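Local coordinates for DNA mismatch repair protein MutS (Thermus aquaticus, PDB 1EWQ), which recognises mismatched base pairs in DNA and takes part in their repair, with a weak ATPase activity, at residues E426-E431 with Y476-M481; V659-V664 with E682-R687; A235-P240 with L335-E340; G316-G321 with A364-E369; G153-T158 with G222-Y227. All coordinates share one frame; numbering follows the deposited sequence.

Contact 1 of 5, residues E426-E431 with Y476-M481; sequences EERERE and YTLPEM
R428 and L478 make the closest approach: NH2 of R428 stands 3.6 Å from CD1 of L478, and the methyl sits at the edge of the guanidinium, near its plane. The same methyl meets the carboxylate carbon of its other neighbour, CD of E429 lying 4.1 Å from CD1 of L478, with the two side chains arriving from opposite directions. No hydrogen bond spans the segments. The polar grip lies within the helix: E429 OE2 takes R428 NE and R428 NH2, each at 3.1 Å, a side-on hold by two nitrogens on one oxygen. The bonds are bent (N-H...O 144° and 140°); NE is aligned with the anti lone pair, whereas NH2 comes from above the carboxylate plane. E429 folds back at chi2 (-54°), bringing its carboxylate alongside the R428 guanidinium. Further out, E429 OE1 hydrogen-bonds the hydroxyl of Y464, and L478 also packs on L450 and Y464. L478 occupies the N-cap position before helix 479-511, where strand 473-477 gives way to it, so the contact ties helix 406-433 to a sheet-to-helix junction in what is, by family, the clamp region, about 11 Å from the bound DNA at nearest atoms. An alanine at E429 would remove both carboxylate oxygens and is likely to leave the R428 guanidinium free to turn and Y464 without its partner. Because each oxygen of this buried carboxylate has a partner, and arginine can offset its charge, an ionised acid beside a leucine methyl seems tolerable here.

Contact 2 of 5, residues V659-V664 with E682-R687; sequences VLLDEV and EALHER
The helical turn that carries L684 against V659 and L661 is closed by short backbone bonds, R687 N to A683 O and E686 N to E682 O, both 2.8 Å, while the guanidinium NH1 of R687 is shared by the carbonyl oxygens of L650 and A653 near the end of helix 638-652. L684 does all the work on the helix side: its CD1 meets CD1 of L661 at 3.5 Å, the two leucines reaching tip to tip, and CD1 also lies 4.0 Å from CG1 of V659. The other branch, CD2, is 4.0 Å from CG2 of V659. With V659 CG1 anti to the backbone nitrogen (chi1 178°), each of its branches has a leucine methyl opposite. V659 and L661 project to the same side; I649 and L650 of helix 638-652 extend the apolar layer, and T691 of strand 690-694 touches both V659 and L684.

Strand 657-662, helix 670-687 and strand 690-694 form a beta-alpha-beta unit of the P-loop ATPase domain. The run of apolar residues ending in D662 and E663 fits a Walker B strand, and L661 lies about 10 Å, side chain to side chain, from S590 of the predicted ATP site. E682 forms a salt bridge with R754 of the second subunit. The contact between these segments is wholly aliphatic, so it rests on close packing and burial rather than a directional bond.

Contact 3 of 5, residues A235-P240 with L335-E340; sequences ALSLQP and LATRLE
The flat group of this contact is the carboxylate of E340, whose OE1 lies beside S237 where a loop packs on a helix of the helical domain III. The loop leads from helix 215-232 to strand 242-243, the edge strand of the mixed sheet that includes 154-160, and runs past helix 332-340. The modelled gap from OE1 of E340 to OG of S237 is too short to be trusted, so the detailed meeting of these two oxygens is doubtful. A sounder polar link for the same carboxylate is its salt bridge from OE1 to NH2 of R518 on helix 514-540. R518 also reaches weakly to S237 OG, so its guanidinium lies close to both sides of the contact and could offset the negative charge of E340.

S237 and T337 are the nearest pair, their CA atoms 6.3 Å apart. On the helix, T337 OG1 is bonded to E333 O, one turn back, and to S151 O, tying the helix to the loop between strands 143-149 and 154-160. S237 points its CB at the helix, whereas L236 and L238 on either side of it face the other way and pack on L225 of helix 215-232. T337 has its methyl anti to the backbone nitrogen, its hydroxyl at chi1 -57°, which leaves the carbon branch for the serine: CG2 of T337 lies 4.1 Å from CB of S237.

Contact 4 of 5, residues G316-G321 with A364-E369; sequences GALREG and ALLGEE
Helix-helix packing in the helical domain III brings the last turn of helix 346-366 against the first turns of helix 316-326, L318 meeting L365 and L366 while L365 reaches G321. The CA atoms of L318 and L365 are 6.9 Å apart. L318 supplies one methyl to the whole of its share: CD1 rests 3.6 Å from O of L365 and 3.9 Å from CB of L365, with CD2 of L366 a looser 4.3 Å from that same CD1. Its CG is anti to the backbone nitrogen (chi1 178°), which brings CD1 up against the other helix, although the CB points elsewhere. L318 and L365 slide past each other in opposite directions, and L365 therefore ends over the next turn, where its CD1 lies 4.0 Å from the backbone C of G321. The lack of a side chain on G321 lets this methyl come down to the main chain.

G367 then leaves the helix with positive phi (85°), ending the turn directly after L366. Away from the interface, R319 grips E320 side-on: NE at 3.1 Å and NH2 at 3.0 Å both give to OE2 of E320. R319 NE also bridges to E535, placing the arginine's charge near two acids that lie close together. Helix 514-540 thus covers R319, through A534 and V538, and receives L366 on L527; L325 and V322 of helix 316-326 continue the leucine packing along its length.

Contact 5 of 5, residues G153-T158 with G222-Y227; sequences GEFKGT and GALLAY
F155 carries this contact almost by itself, and its ring end is the tight part: CZ lies 3.9 Å from CG of L225, with both L225 methyls at 4.0 Å from that same CZ, while CE1 stands 4.1 Å from CD1 of L224. The L224 methyl comes at the ring edge, near its plane; the L225 side chain crosses that of F155 at about a right angle. F155 CG is anti to the backbone nitrogen (chi1 -170°), and this carries the ring across to the helix though CB does not aim at it. F241 adds an edge-to-face partner.

The looser part lies on the other side of the strand. K156 turns its CB away from the helix, and its NZ is 3.8 Å from OE2 of E154, a long ion pair; E154 is partly exposed and bonds Y133 through OE1. G153 and E154 both face D149, a G1 beta bulge.

Strand 154-160 runs between 143-149 and the short 242-243 in a mixed sheet whose main strand order resembles RNase H-like domains. Helix 215-232 covers the sheet, L224 reaching L134, A136, A146 and L148 on the next two strands.

How the contacts relate
Contacts 3 and 5 are neighbours, with centres 13 Å apart: Q239 N probably hydrogen-bonds G153 O at 2.9 Å, and L238 CD1 lies 3.6 Å from L225 CD2, so one loop takes part in both. Contact 4 stands about 30 Å from contact 3, centre to centre, and helix 332-340 follows one of its helices in sequence and precedes the other. Contacts 1 and 2 are the most widely separated pair, with centres about 96 Å apart on opposite sides of the chain's centre. Contact 1 comes within about 11 Å of the DNA at nearest atoms, contact 2 about 52 Å, with the L661 side chain about 10 Å from that of S590 in the predicted ATP site.

Contact 1 of 5, residues E426-E431 with Y476-M481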
# COMPACT_ATOMS: atom_id res chain seq x y z
N GLU C 426 12.83 27.32 52.29
CA GLU C 426 14.02 27.72 51.54
C GLU C 426 14.52 29.08 52.02
O GLU C 426 15.72 29.31 52.13
CB GLU C 426 13.73 27.80 50.04
CG GLU C 426 14.99 28.05 49.21
CD GLU C 426 14.73 28.20 47.73
OE1 GLU C 426 14.27 29.28 47.31
OE2 GLU C 426 14.97 27.23 46.99
N GLU C 427 13.57 29.97 52.31
CA GLU C 427 13.90 31.32 52.76
C GLU C 427 14.38 31.34 54.21
O GLU C 427 15.29 32.10 54.56
CB GLU C 427 12.70 32.24 52.58
CG GLU C 427 13.07 33.70 52.65
CD GLU C 427 14.29 34.02 51.79
OE1 GLU C 427 14.18 33.93 50.54
OE2 GLU C 427 15.35 34.36 52.36
N ARG C 428 13.77 30.52 55.05
CA ARG C 428 14.17 30.45 56.45
C ARG C 428 15.62 29.96 56.55
O ARG C 428 16.46 30.57 57.22
CB ARG C 428 13.28 29.48 57.23
CG ARG C 428 13.56 29.46 58.73
CD ARG C 428 12.87 28.32 59.44
NE ARG C 428 13.54 27.04 59.20
CZ ARG C 428 13.09 25.87 59.63
NH1 ARG C 428 11.96 25.80 60.33
NH2 ARG C 428 13.77 24.75 59.36
N GLU C 429 15.91 28.86 55.86
CA GLU C 429 17.25 28.28 55.89
C GLU C 429 18.35 29.13 55.25
O GLU C 429 19.50 29.07 55.70
CB GLU C 429 17.23 26.88 55.28
CG GLU C 429 16.54 25.86 56.17
CD GLU C 429 17.12 25.83 57.57
OE1 GLU C 429 18.30 25.47 57.73
OE2 GLU C 429 16.40 26.18 58.52
N ARG C 430 18.02 29.91 54.23
CA ARG C 430 19.02 30.77 53.59
C ARG C 430 19.54 31.77 54.61
O ARG C 430 20.74 32.06 54.65
CB ARG C 430 18.42 31.54 52.41
CG ARG C 430 18.18 30.71 51.16
CD ARG C 430 17.79 31.59 49.97
NE ARG C 430 17.54 30.80 48.77
CZ ARG C 430 17.22 31.30 47.58
NH1 ARG C 430 17.10 32.62 47.42
NH2 ARG C 430 17.01 30.49 46.55
N GLU C 431 18.64 32.31 55.43
CA GLU C 431 19.02 33.29 56.44
C GLU C 431 19.70 32.63 57.64
O GLU C 431 20.71 33.14 58.14
CB GLU C 431 17.79 34.09 56.89
CG GLU C 431 18.13 35.33 57.73
CD GLU C 431 19.06 36.30 57.02
OE1 GLU C 431 20.12 35.86 56.51
OE2 GLU C 431 18.74 37.51 56.97
N TYR C 476 20.23 17.55 51.45
CA TYR C 476 19.98 17.07 52.80
C TYR C 476 18.51 17.09 53.16
O TYR C 476 17.65 17.45 52.36
CB TYR C 476 20.73 17.92 53.82
CG TYR C 476 22.16 18.25 53.45
CD1 TYR C 476 22.44 19.25 52.52
CD2 TYR C 476 23.23 17.58 54.06
CE1 TYR C 476 23.75 19.57 52.19
CE2 TYR C 476 24.55 17.90 53.74
CZ TYR C 476 24.80 18.90 52.80
OH TYR C 476 26.10 19.23 52.47
N THR C 477 18.25 16.72 54.40
CA THR C 477 16.90 16.67 54.92
C THR C 477 16.86 17.12 56.37
O THR C 477 17.83 16.96 57.11
CB THR C 477 16.35 15.23 54.82
OG1 THR C 477 15.84 15.01 53.50
CG2 THR C 477 15.27 14.99 55.83
N LEU C 478 15.74 17.71 56.75
CA LEU C 478 15.52 18.14 58.12
C LEU C 478 14.29 17.33 58.55
O LEU C 478 13.46 16.96 57.71
CB LEU C 478 15.21 19.64 58.20
CG LEU C 478 16.36 20.65 58.01
CD1 LEU C 478 15.84 22.05 58.29
CD2 LEU C 478 17.50 20.33 58.96
N PRO C 479 14.18 17.02 59.84
CA PRO C 479 13.06 16.25 60.39
C PRO C 479 11.67 16.82 60.07
O PRO C 479 10.72 16.08 59.78
CB PRO C 479 13.35 16.23 61.89
CG PRO C 479 14.86 16.21 61.92
CD PRO C 479 15.21 17.26 60.88
N GLU C 480 11.55 18.15 60.15
CA GLU C 480 10.28 18.83 59.88
C GLU C 480 9.76 18.57 58.47
O GLU C 480 8.55 18.50 58.24
CB GLU C 480 10.47 20.35 60.05
CG GLU C 480 9.80 20.95 61.28
CD GLU C 480 8.29 21.13 61.12
OE1 GLU C 480 7.56 20.11 61.09
OE2 GLU C 480 7.84 22.30 61.01
N MSE C 481 10.68 18.41 57.52
CA MSE C 481 10.35 18.18 56.12
C MSE C 481 9.73 16.82 55.84
O MSE C 481 8.77 16.72 55.09
CB MSE C 481 11.60 18.32 55.27
CG MSE C 481 12.20 19.69 55.29
SE MSE C 481 13.85 19.64 54.33
CE MSE C 481 13.17 19.30 52.56

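Contact 2 of 5, residues V659-V664 with E682-R687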
# COMPACT_ATOMS: atom_id res chain seq x y z
N VAL C 659 -32.21 0.62 -17.32
CA VAL C 659 -31.17 -0.31 -17.73
C VAL C 659 -30.16 0.41 -18.63
O VAL C 659 -30.55 1.11 -19.57
CB VAL C 659 -31.79 -1.49 -18.52
CG1 VAL C 659 -30.70 -2.43 -18.99
CG2 VAL C 659 -32.82 -2.24 -17.63
N LEU C 660 -28.87 0.25 -18.34
CA LEU C 660 -27.81 0.89 -19.11
C LEU C 660 -26.88 -0.14 -19.73
O LEU C 660 -26.11 -0.78 -19.03
CB LEU C 660 -26.98 1.83 -18.22
CG LEU C 660 -27.69 2.97 -17.45
CD1 LEU C 660 -26.64 3.82 -16.73
CD2 LEU C 660 -28.49 3.83 -18.40
N LEU C 661 -26.98 -0.33 -21.05
CA LEU C 661 -26.13 -1.31 -21.73
C LEU C 661 -25.09 -0.62 -22.58
O LEU C 661 -25.38 0.29 -23.35
CB LEU C 661 -26.97 -2.26 -22.58
CG LEU C 661 -28.12 -3.00 -21.88
CD1 LEU C 661 -28.74 -3.99 -22.87
CD2 LEU C 661 -27.62 -3.71 -20.63
N ASP C 662 -23.86 -1.10 -22.44
CA ASP C 662 -22.70 -0.54 -23.13
C ASP C 662 -22.07 -1.61 -24.03
O ASP C 662 -21.30 -2.44 -23.57
CB ASP C 662 -21.71 -0.05 -22.07
CG ASP C 662 -20.43 0.53 -22.65
OD1 ASP C 662 -19.33 0.06 -22.26
OD2 ASP C 662 -20.53 1.47 -23.47
N GLU C 663 -22.43 -1.58 -25.31
CA GLU C 663 -21.90 -2.49 -26.31
C GLU C 663 -22.11 -3.99 -26.04
O GLU C 663 -21.22 -4.82 -26.25
CB GLU C 663 -20.41 -2.19 -26.54
CG GLU C 663 -20.11 -0.69 -26.71
CD GLU C 663 -18.67 -0.39 -27.11
OE1 GLU C 663 -17.74 -1.03 -26.56
OE2 GLU C 663 -18.45 0.48 -27.97
N VAL C 664 -23.30 -4.34 -25.58
CA VAL C 664 -23.63 -5.74 -25.32
C VAL C 664 -23.65 -6.46 -26.68
O VAL C 664 -24.30 -6.00 -27.63
CB VAL C 664 -25.01 -5.85 -24.61
CG1 VAL C 664 -25.58 -7.26 -24.72
CG2 VAL C 664 -24.85 -5.48 -23.15
N GLU C 682 -34.73 -6.81 -27.89
CA GLU C 682 -36.17 -7.07 -27.97
C GLU C 682 -36.78 -7.41 -26.62
O GLU C 682 -37.89 -6.98 -26.30
CB GLU C 682 -36.46 -8.21 -28.96
CG GLU C 682 -36.00 -7.92 -30.39
CD GLU C 682 -36.35 -9.04 -31.37
OE1 GLU C 682 -36.49 -10.20 -30.93
OE2 GLU C 682 -36.47 -8.74 -32.58
N ALA C 683 -36.05 -8.20 -25.82
CA ALA C 683 -36.56 -8.59 -24.51
C ALA C 683 -36.69 -7.37 -23.60
O ALA C 683 -37.64 -7.26 -22.84
CB ALA C 683 -35.66 -9.64 -23.87
N LEU C 684 -35.73 -6.45 -23.68
CA LEU C 684 -35.80 -5.27 -22.84
C LEU C 684 -36.89 -4.34 -23.37
O LEU C 684 -37.51 -3.60 -22.60
CB LEU C 684 -34.44 -4.56 -22.78
CG LEU C 684 -33.48 -5.21 -21.78
CD1 LEU C 684 -32.06 -4.72 -21.99
CD2 LEU C 684 -33.96 -4.90 -20.37
N HIS C 685 -37.12 -4.39 -24.67
CA HIS C 685 -38.18 -3.58 -25.28
C HIS C 685 -39.52 -4.14 -24.77
O HIS C 685 -40.37 -3.38 -24.30
CB HIS C 685 -38.11 -3.69 -26.81
CG HIS C 685 -39.32 -3.13 -27.50
ND1 HIS C 685 -39.44 -1.80 -27.84
CD2 HIS C 685 -40.47 -3.73 -27.88
CE1 HIS C 685 -40.61 -1.60 -28.41
NE2 HIS C 685 -41.26 -2.75 -28.45
N GLU C 686 -39.68 -5.46 -24.84
CA GLU C 686 -40.89 -6.13 -24.36
C GLU C 686 -41.07 -5.84 -22.86
O GLU C 686 -42.18 -5.63 -22.38
CB GLU C 686 -40.79 -7.66 -24.52
CG GLU C 686 -40.67 -8.19 -25.93
CD GLU C 686 -40.30 -9.69 -25.96
OE1 GLU C 686 -41.01 -10.48 -25.30
OE2 GLU C 686 -39.30 -10.06 -26.64
N ARG C 687 -39.96 -5.85 -22.13
CA ARG C 687 -40.00 -5.59 -20.69
C ARG C 687 -40.54 -4.20 -20.40
O ARG C 687 -41.10 -3.95 -19.33
CB ARG C 687 -38.60 -5.74 -20.08
CG ARG C 687 -38.57 -5.74 -18.55
CD ARG C 687 -39.40 -6.91 -18.00
NE ARG C 687 -38.97 -8.18 -18.58
CZ ARG C 687 -37.92 -8.88 -18.17
NH1 ARG C 687 -37.17 -8.45 -17.16
NH2 ARG C 687 -37.60 -10.02 -18.78

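Contact 3 of 5, residues A235-P240 with L335-E340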
# COMPACT_ATOMS: atom_id res chain seq x y z
N ALA C 235 -22.77 -5.37 28.33
CA ALA C 235 -24.07 -5.12 27.71
C ALA C 235 -23.96 -3.99 26.69
O ALA C 235 -23.42 -2.92 26.99
CB ALA C 235 -25.10 -4.76 28.77
N LEU C 236 -24.48 -4.23 25.49
CA LEU C 236 -24.44 -3.27 24.40
C LEU C 236 -25.54 -2.23 24.41
O LEU C 236 -26.61 -2.43 24.98
CB LEU C 236 -24.51 -4.01 23.06
CG LEU C 236 -23.47 -5.09 22.74
CD1 LEU C 236 -23.93 -5.86 21.53
CD2 LEU C 236 -22.11 -4.46 22.51
N SER C 237 -25.27 -1.10 23.77
CA SER C 237 -26.27 -0.06 23.65
C SER C 237 -26.85 -0.29 22.25
O SER C 237 -26.15 -0.22 21.24
CB SER C 237 -25.63 1.32 23.73
OG SER C 237 -26.61 2.32 23.52
N LEU C 238 -28.14 -0.60 22.19
CA LEU C 238 -28.76 -0.89 20.91
C LEU C 238 -30.04 -0.13 20.65
O LEU C 238 -30.84 0.10 21.54
CB LEU C 238 -29.07 -2.39 20.82
CG LEU C 238 -27.95 -3.42 21.04
CD1 LEU C 238 -28.56 -4.71 21.61
CD2 LEU C 238 -27.22 -3.70 19.75
N GLN C 239 -30.21 0.24 19.39
CA GLN C 239 -31.41 0.92 18.93
C GLN C 239 -32.38 -0.22 18.61
O GLN C 239 -31.97 -1.36 18.41
CB GLN C 239 -31.12 1.73 17.67
CG GLN C 239 -30.47 3.08 17.93
CD GLN C 239 -31.34 3.97 18.81
OE1 GLN C 239 -31.20 3.99 20.04
NE2 GLN C 239 -32.27 4.69 18.18
N PRO C 240 -33.69 0.07 18.56
CA PRO C 240 -34.64 -1.00 18.25
C PRO C 240 -34.24 -1.69 16.95
O PRO C 240 -33.93 -1.04 15.96
CB PRO C 240 -35.97 -0.25 18.14
CG PRO C 240 -35.79 0.89 19.13
CD PRO C 240 -34.38 1.34 18.87
N LEU C 335 -21.37 9.87 20.95
CA LEU C 335 -21.07 10.37 22.28
C LEU C 335 -22.11 9.77 23.26
O LEU C 335 -21.77 9.36 24.37
CB LEU C 335 -21.15 11.90 22.27
CG LEU C 335 -20.37 12.70 23.32
CD1 LEU C 335 -20.93 12.45 24.72
CD2 LEU C 335 -18.90 12.29 23.24
N ALA C 336 -23.36 9.70 22.81
CA ALA C 336 -24.42 9.13 23.63
C ALA C 336 -24.12 7.66 23.94
O ALA C 336 -24.27 7.21 25.09
CB ALA C 336 -25.75 9.24 22.89
N THR C 337 -23.68 6.92 22.92
CA THR C 337 -23.35 5.50 23.03
C THR C 337 -22.21 5.27 24.02
O THR C 337 -22.27 4.35 24.84
CB THR C 337 -22.94 4.90 21.66
OG1 THR C 337 -24.00 5.09 20.71
CG2 THR C 337 -22.65 3.41 21.79
N ARG C 338 -21.17 6.09 23.94
CA ARG C 338 -20.05 5.95 24.86
C ARG C 338 -20.53 6.24 26.28
O ARG C 338 -20.12 5.59 27.24
CB ARG C 338 -18.89 6.88 24.47
CG ARG C 338 -18.18 6.45 23.19
CD ARG C 338 -17.03 7.37 22.82
NE ARG C 338 -15.89 7.28 23.72
CZ ARG C 338 -15.10 6.21 23.87
NH1 ARG C 338 -15.30 5.10 23.16
NH2 ARG C 338 -14.07 6.26 24.72
N LEU C 339 -21.41 7.23 26.41
CA LEU C 339 -21.97 7.58 27.71
C LEU C 339 -22.74 6.38 28.26
O LEU C 339 -22.51 5.97 29.40
CB LEU C 339 -22.92 8.78 27.59
CG LEU C 339 -22.29 10.18 27.62
CD1 LEU C 339 -23.30 11.23 27.21
CD2 LEU C 339 -21.75 10.47 29.02
N GLU C 340 -23.64 5.83 27.45
CA GLU C 340 -24.47 4.70 27.88
C GLU C 340 -23.63 3.47 28.23
O GLU C 340 -24.01 2.70 29.11
CB GLU C 340 -25.48 4.31 26.78
CG GLU C 340 -26.47 5.41 26.41
CD GLU C 340 -27.20 5.13 25.10
OE1 GLU C 340 -26.67 4.38 24.26
OE2 GLU C 340 -28.31 5.69 24.91

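Contact 4 of 5, residues G316-G321 with A364-E369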
# COMPACT_ATOMS: atom_id res chain seq x y z
N GLY C 316 -30.56 31.80 2.04
CA GLY C 316 -29.11 31.76 2.10
C GLY C 316 -28.48 32.05 3.45
O GLY C 316 -27.62 31.29 3.92
N ALA C 317 -28.90 33.14 4.08
CA ALA C 317 -28.36 33.52 5.38
C ALA C 317 -28.56 32.39 6.39
O ALA C 317 -27.62 31.98 7.07
CB ALA C 317 -29.04 34.82 5.86
N LEU C 318 -29.78 31.89 6.48
CA LEU C 318 -30.10 30.81 7.40
C LEU C 318 -29.26 29.57 7.12
O LEU C 318 -28.75 28.92 8.04
CB LEU C 318 -31.58 30.46 7.29
CG LEU C 318 -32.06 29.30 8.16
CD1 LEU C 318 -31.82 29.63 9.64
CD2 LEU C 318 -33.53 29.05 7.89
N ARG C 319 -29.14 29.24 5.84
CA ARG C 319 -28.37 28.08 5.41
C ARG C 319 -26.91 28.16 5.86
O ARG C 319 -26.38 27.22 6.45
CB ARG C 319 -28.40 27.93 3.89
CG ARG C 319 -27.71 26.65 3.41
CD ARG C 319 -27.57 26.61 1.90
NE ARG C 319 -26.67 27.63 1.39
CZ ARG C 319 -27.04 28.63 0.59
NH1 ARG C 319 -28.30 28.73 0.20
NH2 ARG C 319 -26.14 29.50 0.17
N GLU C 320 -26.26 29.29 5.56
CA GLU C 320 -24.86 29.45 5.93
C GLU C 320 -24.71 29.56 7.45
O GLU C 320 -23.71 29.10 8.02
CB GLU C 320 -24.28 30.70 5.25
CG GLU C 320 -24.31 30.65 3.71
CD GLU C 320 -23.52 29.49 3.14
OE1 GLU C 320 -22.49 29.11 3.75
OE2 GLU C 320 -23.91 28.97 2.07
N GLY C 321 -25.70 30.16 8.10
CA GLY C 321 -25.66 30.30 9.54
C GLY C 321 -25.69 28.95 10.22
O GLY C 321 -24.89 28.66 11.12
N ALA C 364 -32.31 28.94 18.05
CA ALA C 364 -32.70 30.32 17.78
C ALA C 364 -32.88 30.58 16.29
O ALA C 364 -33.74 31.36 15.89
CB ALA C 364 -31.67 31.27 18.36
N LEU C 365 -32.06 29.93 15.46
CA LEU C 365 -32.13 30.12 14.01
C LEU C 365 -33.25 29.33 13.35
O LEU C 365 -33.96 29.86 12.50
CB LEU C 365 -30.80 29.73 13.36
CG LEU C 365 -29.62 30.68 13.50
CD1 LEU C 365 -28.37 30.02 12.95
CD2 LEU C 365 -29.91 31.97 12.76
N LEU C 366 -33.41 28.08 13.73
CA LEU C 366 -34.44 27.24 13.14
C LEU C 366 -35.80 27.40 13.81
O LEU C 366 -36.81 26.92 13.30
CB LEU C 366 -33.99 25.77 13.18
CG LEU C 366 -32.66 25.54 12.44
CD1 LEU C 366 -32.08 24.19 12.82
CD2 LEU C 366 -32.89 25.65 10.94
N GLY C 367 -35.81 28.08 14.95
CA GLY C 367 -37.06 28.30 15.66
C GLY C 367 -37.47 27.16 16.57
O GLY C 367 -36.88 26.08 16.54
N GLU C 368 -38.50 27.40 17.37
CA GLU C 368 -39.00 26.39 18.30
C GLU C 368 -40.04 25.54 17.61
O GLU C 368 -41.23 25.70 17.84
CB GLU C 368 -39.64 27.05 19.53
CG GLU C 368 -39.12 26.53 20.87
CD GLU C 368 -37.87 27.26 21.34
OE1 GLU C 368 -37.97 28.46 21.65
OE2 GLU C 368 -36.79 26.63 21.41
N GLU C 369 -39.59 24.62 16.76
CA GLU C 369 -40.50 23.73 16.06
C GLU C 369 -39.71 22.58 15.48
O GLU C 369 -40.28 21.57 15.06
CB GLU C 369 -41.21 24.45 14.92
CG GLU C 369 -42.32 23.62 14.32
CD GLU C 369 -42.74 24.09 12.94
OE1 GLU C 369 -41.97 23.83 11.98
OE2 GLU C 369 -43.82 24.71 12.82

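Contact 5 of 5, residues G153-T158 with G222-Y227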
# COMPACT_ATOMS: atom_id res chain seq x y z
N GLY C 153 -25.26 1.94 17.80
CA GLY C 153 -26.36 1.12 18.25
C GLY C 153 -27.27 0.75 17.09
O GLY C 153 -28.27 0.05 17.29
N GLU C 154 -26.95 1.21 15.88
CA GLU C 154 -27.78 0.87 14.72
C GLU C 154 -27.78 -0.65 14.65
O GLU C 154 -26.73 -1.30 14.66
CB GLU C 154 -27.23 1.46 13.42
CG GLU C 154 -28.18 1.25 12.26
CD GLU C 154 -27.79 1.97 10.98
OE1 GLU C 154 -26.60 2.32 10.81
OE2 GLU C 154 -28.69 2.18 10.12
N PHE C 155 -28.98 -1.20 14.58
CA PHE C 155 -29.18 -2.64 14.60
C PHE C 155 -30.30 -2.99 13.60
O PHE C 155 -31.47 -2.70 13.85
CB PHE C 155 -29.55 -2.99 16.05
CG PHE C 155 -29.56 -4.44 16.37
CD1 PHE C 155 -28.68 -5.33 15.76
CD2 PHE C 155 -30.41 -4.92 17.37
CE1 PHE C 155 -28.64 -6.67 16.14
CE2 PHE C 155 -30.38 -6.25 17.75
CZ PHE C 155 -29.50 -7.13 17.14
N LYS C 156 -29.93 -3.61 12.49
CA LYS C 156 -30.90 -3.94 11.46
C LYS C 156 -30.56 -5.20 10.65
O LYS C 156 -29.42 -5.69 10.65
CB LYS C 156 -31.06 -2.76 10.49
CG LYS C 156 -29.75 -2.31 9.85
CD LYS C 156 -29.98 -1.32 8.73
CE LYS C 156 -28.67 -0.91 8.08
NZ LYS C 156 -28.92 0.03 6.94
N GLY C 157 -31.56 -5.70 9.93
CA GLY C 157 -31.34 -6.89 9.13
C GLY C 157 -32.53 -7.20 8.26
O GLY C 157 -33.58 -6.58 8.39
N THR C 158 -32.35 -8.18 7.39
CA THR C 158 -33.41 -8.58 6.48
C THR C 158 -33.16 -10.00 5.97
O THR C 158 -32.14 -10.61 6.28
CB THR C 158 -33.47 -7.61 5.26
OG1 THR C 158 -34.59 -7.95 4.44
CG2 THR C 158 -32.20 -7.72 4.43
N GLY C 222 -28.28 -13.24 16.46
CA GLY C 222 -27.66 -13.86 17.61
C GLY C 222 -26.15 -13.75 17.51
O GLY C 222 -25.46 -13.45 18.49
N ALA C 223 -25.64 -13.99 16.31
CA ALA C 223 -24.21 -13.92 16.06
C ALA C 223 -23.68 -12.52 16.36
O ALA C 223 -22.66 -12.37 17.04
CB ALA C 223 -23.90 -14.29 14.62
N LEU C 224 -24.37 -11.49 15.87
CA LEU C 224 -23.94 -10.12 16.09
C LEU C 224 -23.87 -9.78 17.58
O LEU C 224 -22.88 -9.22 18.05
CB LEU C 224 -24.88 -9.14 15.38
CG LEU C 224 -24.87 -9.11 13.85
CD1 LEU C 224 -25.98 -8.20 13.35
CD2 LEU C 224 -23.51 -8.60 13.33
N LEU C 225 -24.93 -10.15 18.31
CA LEU C 225 -25.00 -9.88 19.74
C LEU C 225 -23.97 -10.66 20.56
O LEU C 225 -23.38 -10.11 21.50
CB LEU C 225 -26.41 -10.17 20.25
CG LEU C 225 -27.49 -9.17 19.80
CD1 LEU C 225 -28.86 -9.66 20.21
CD2 LEU C 225 -27.20 -7.80 20.40
N ALA C 226 -23.74 -11.92 20.22
CA ALA C 226 -22.77 -12.72 20.96
C ALA C 226 -21.37 -12.18 20.72
O ALA C 226 -20.58 -12.04 21.65
CB ALA C 226 -22.85 -14.18 20.53
N TYR C 227 -21.07 -11.86 19.47
CA TYR C 227 -19.76 -11.34 19.11
C TYR C 227 -19.47 -9.96 19.71
O TYR C 227 -18.46 -9.76 20.36
CB TYR C 227 -19.61 -11.30 17.59
CG TYR C 227 -18.19 -11.14 17.10
CD1 TYR C 227 -17.29 -12.21 17.18
CD2 TYR C 227 -17.73 -9.92 16.60
CE1 TYR C 227 -15.97 -12.06 16.77
CE2 TYR C 227 -16.41 -9.77 16.18
CZ TYR C 227 -15.54 -10.84 16.27
OH TYR C 227 -14.23 -10.69 15.87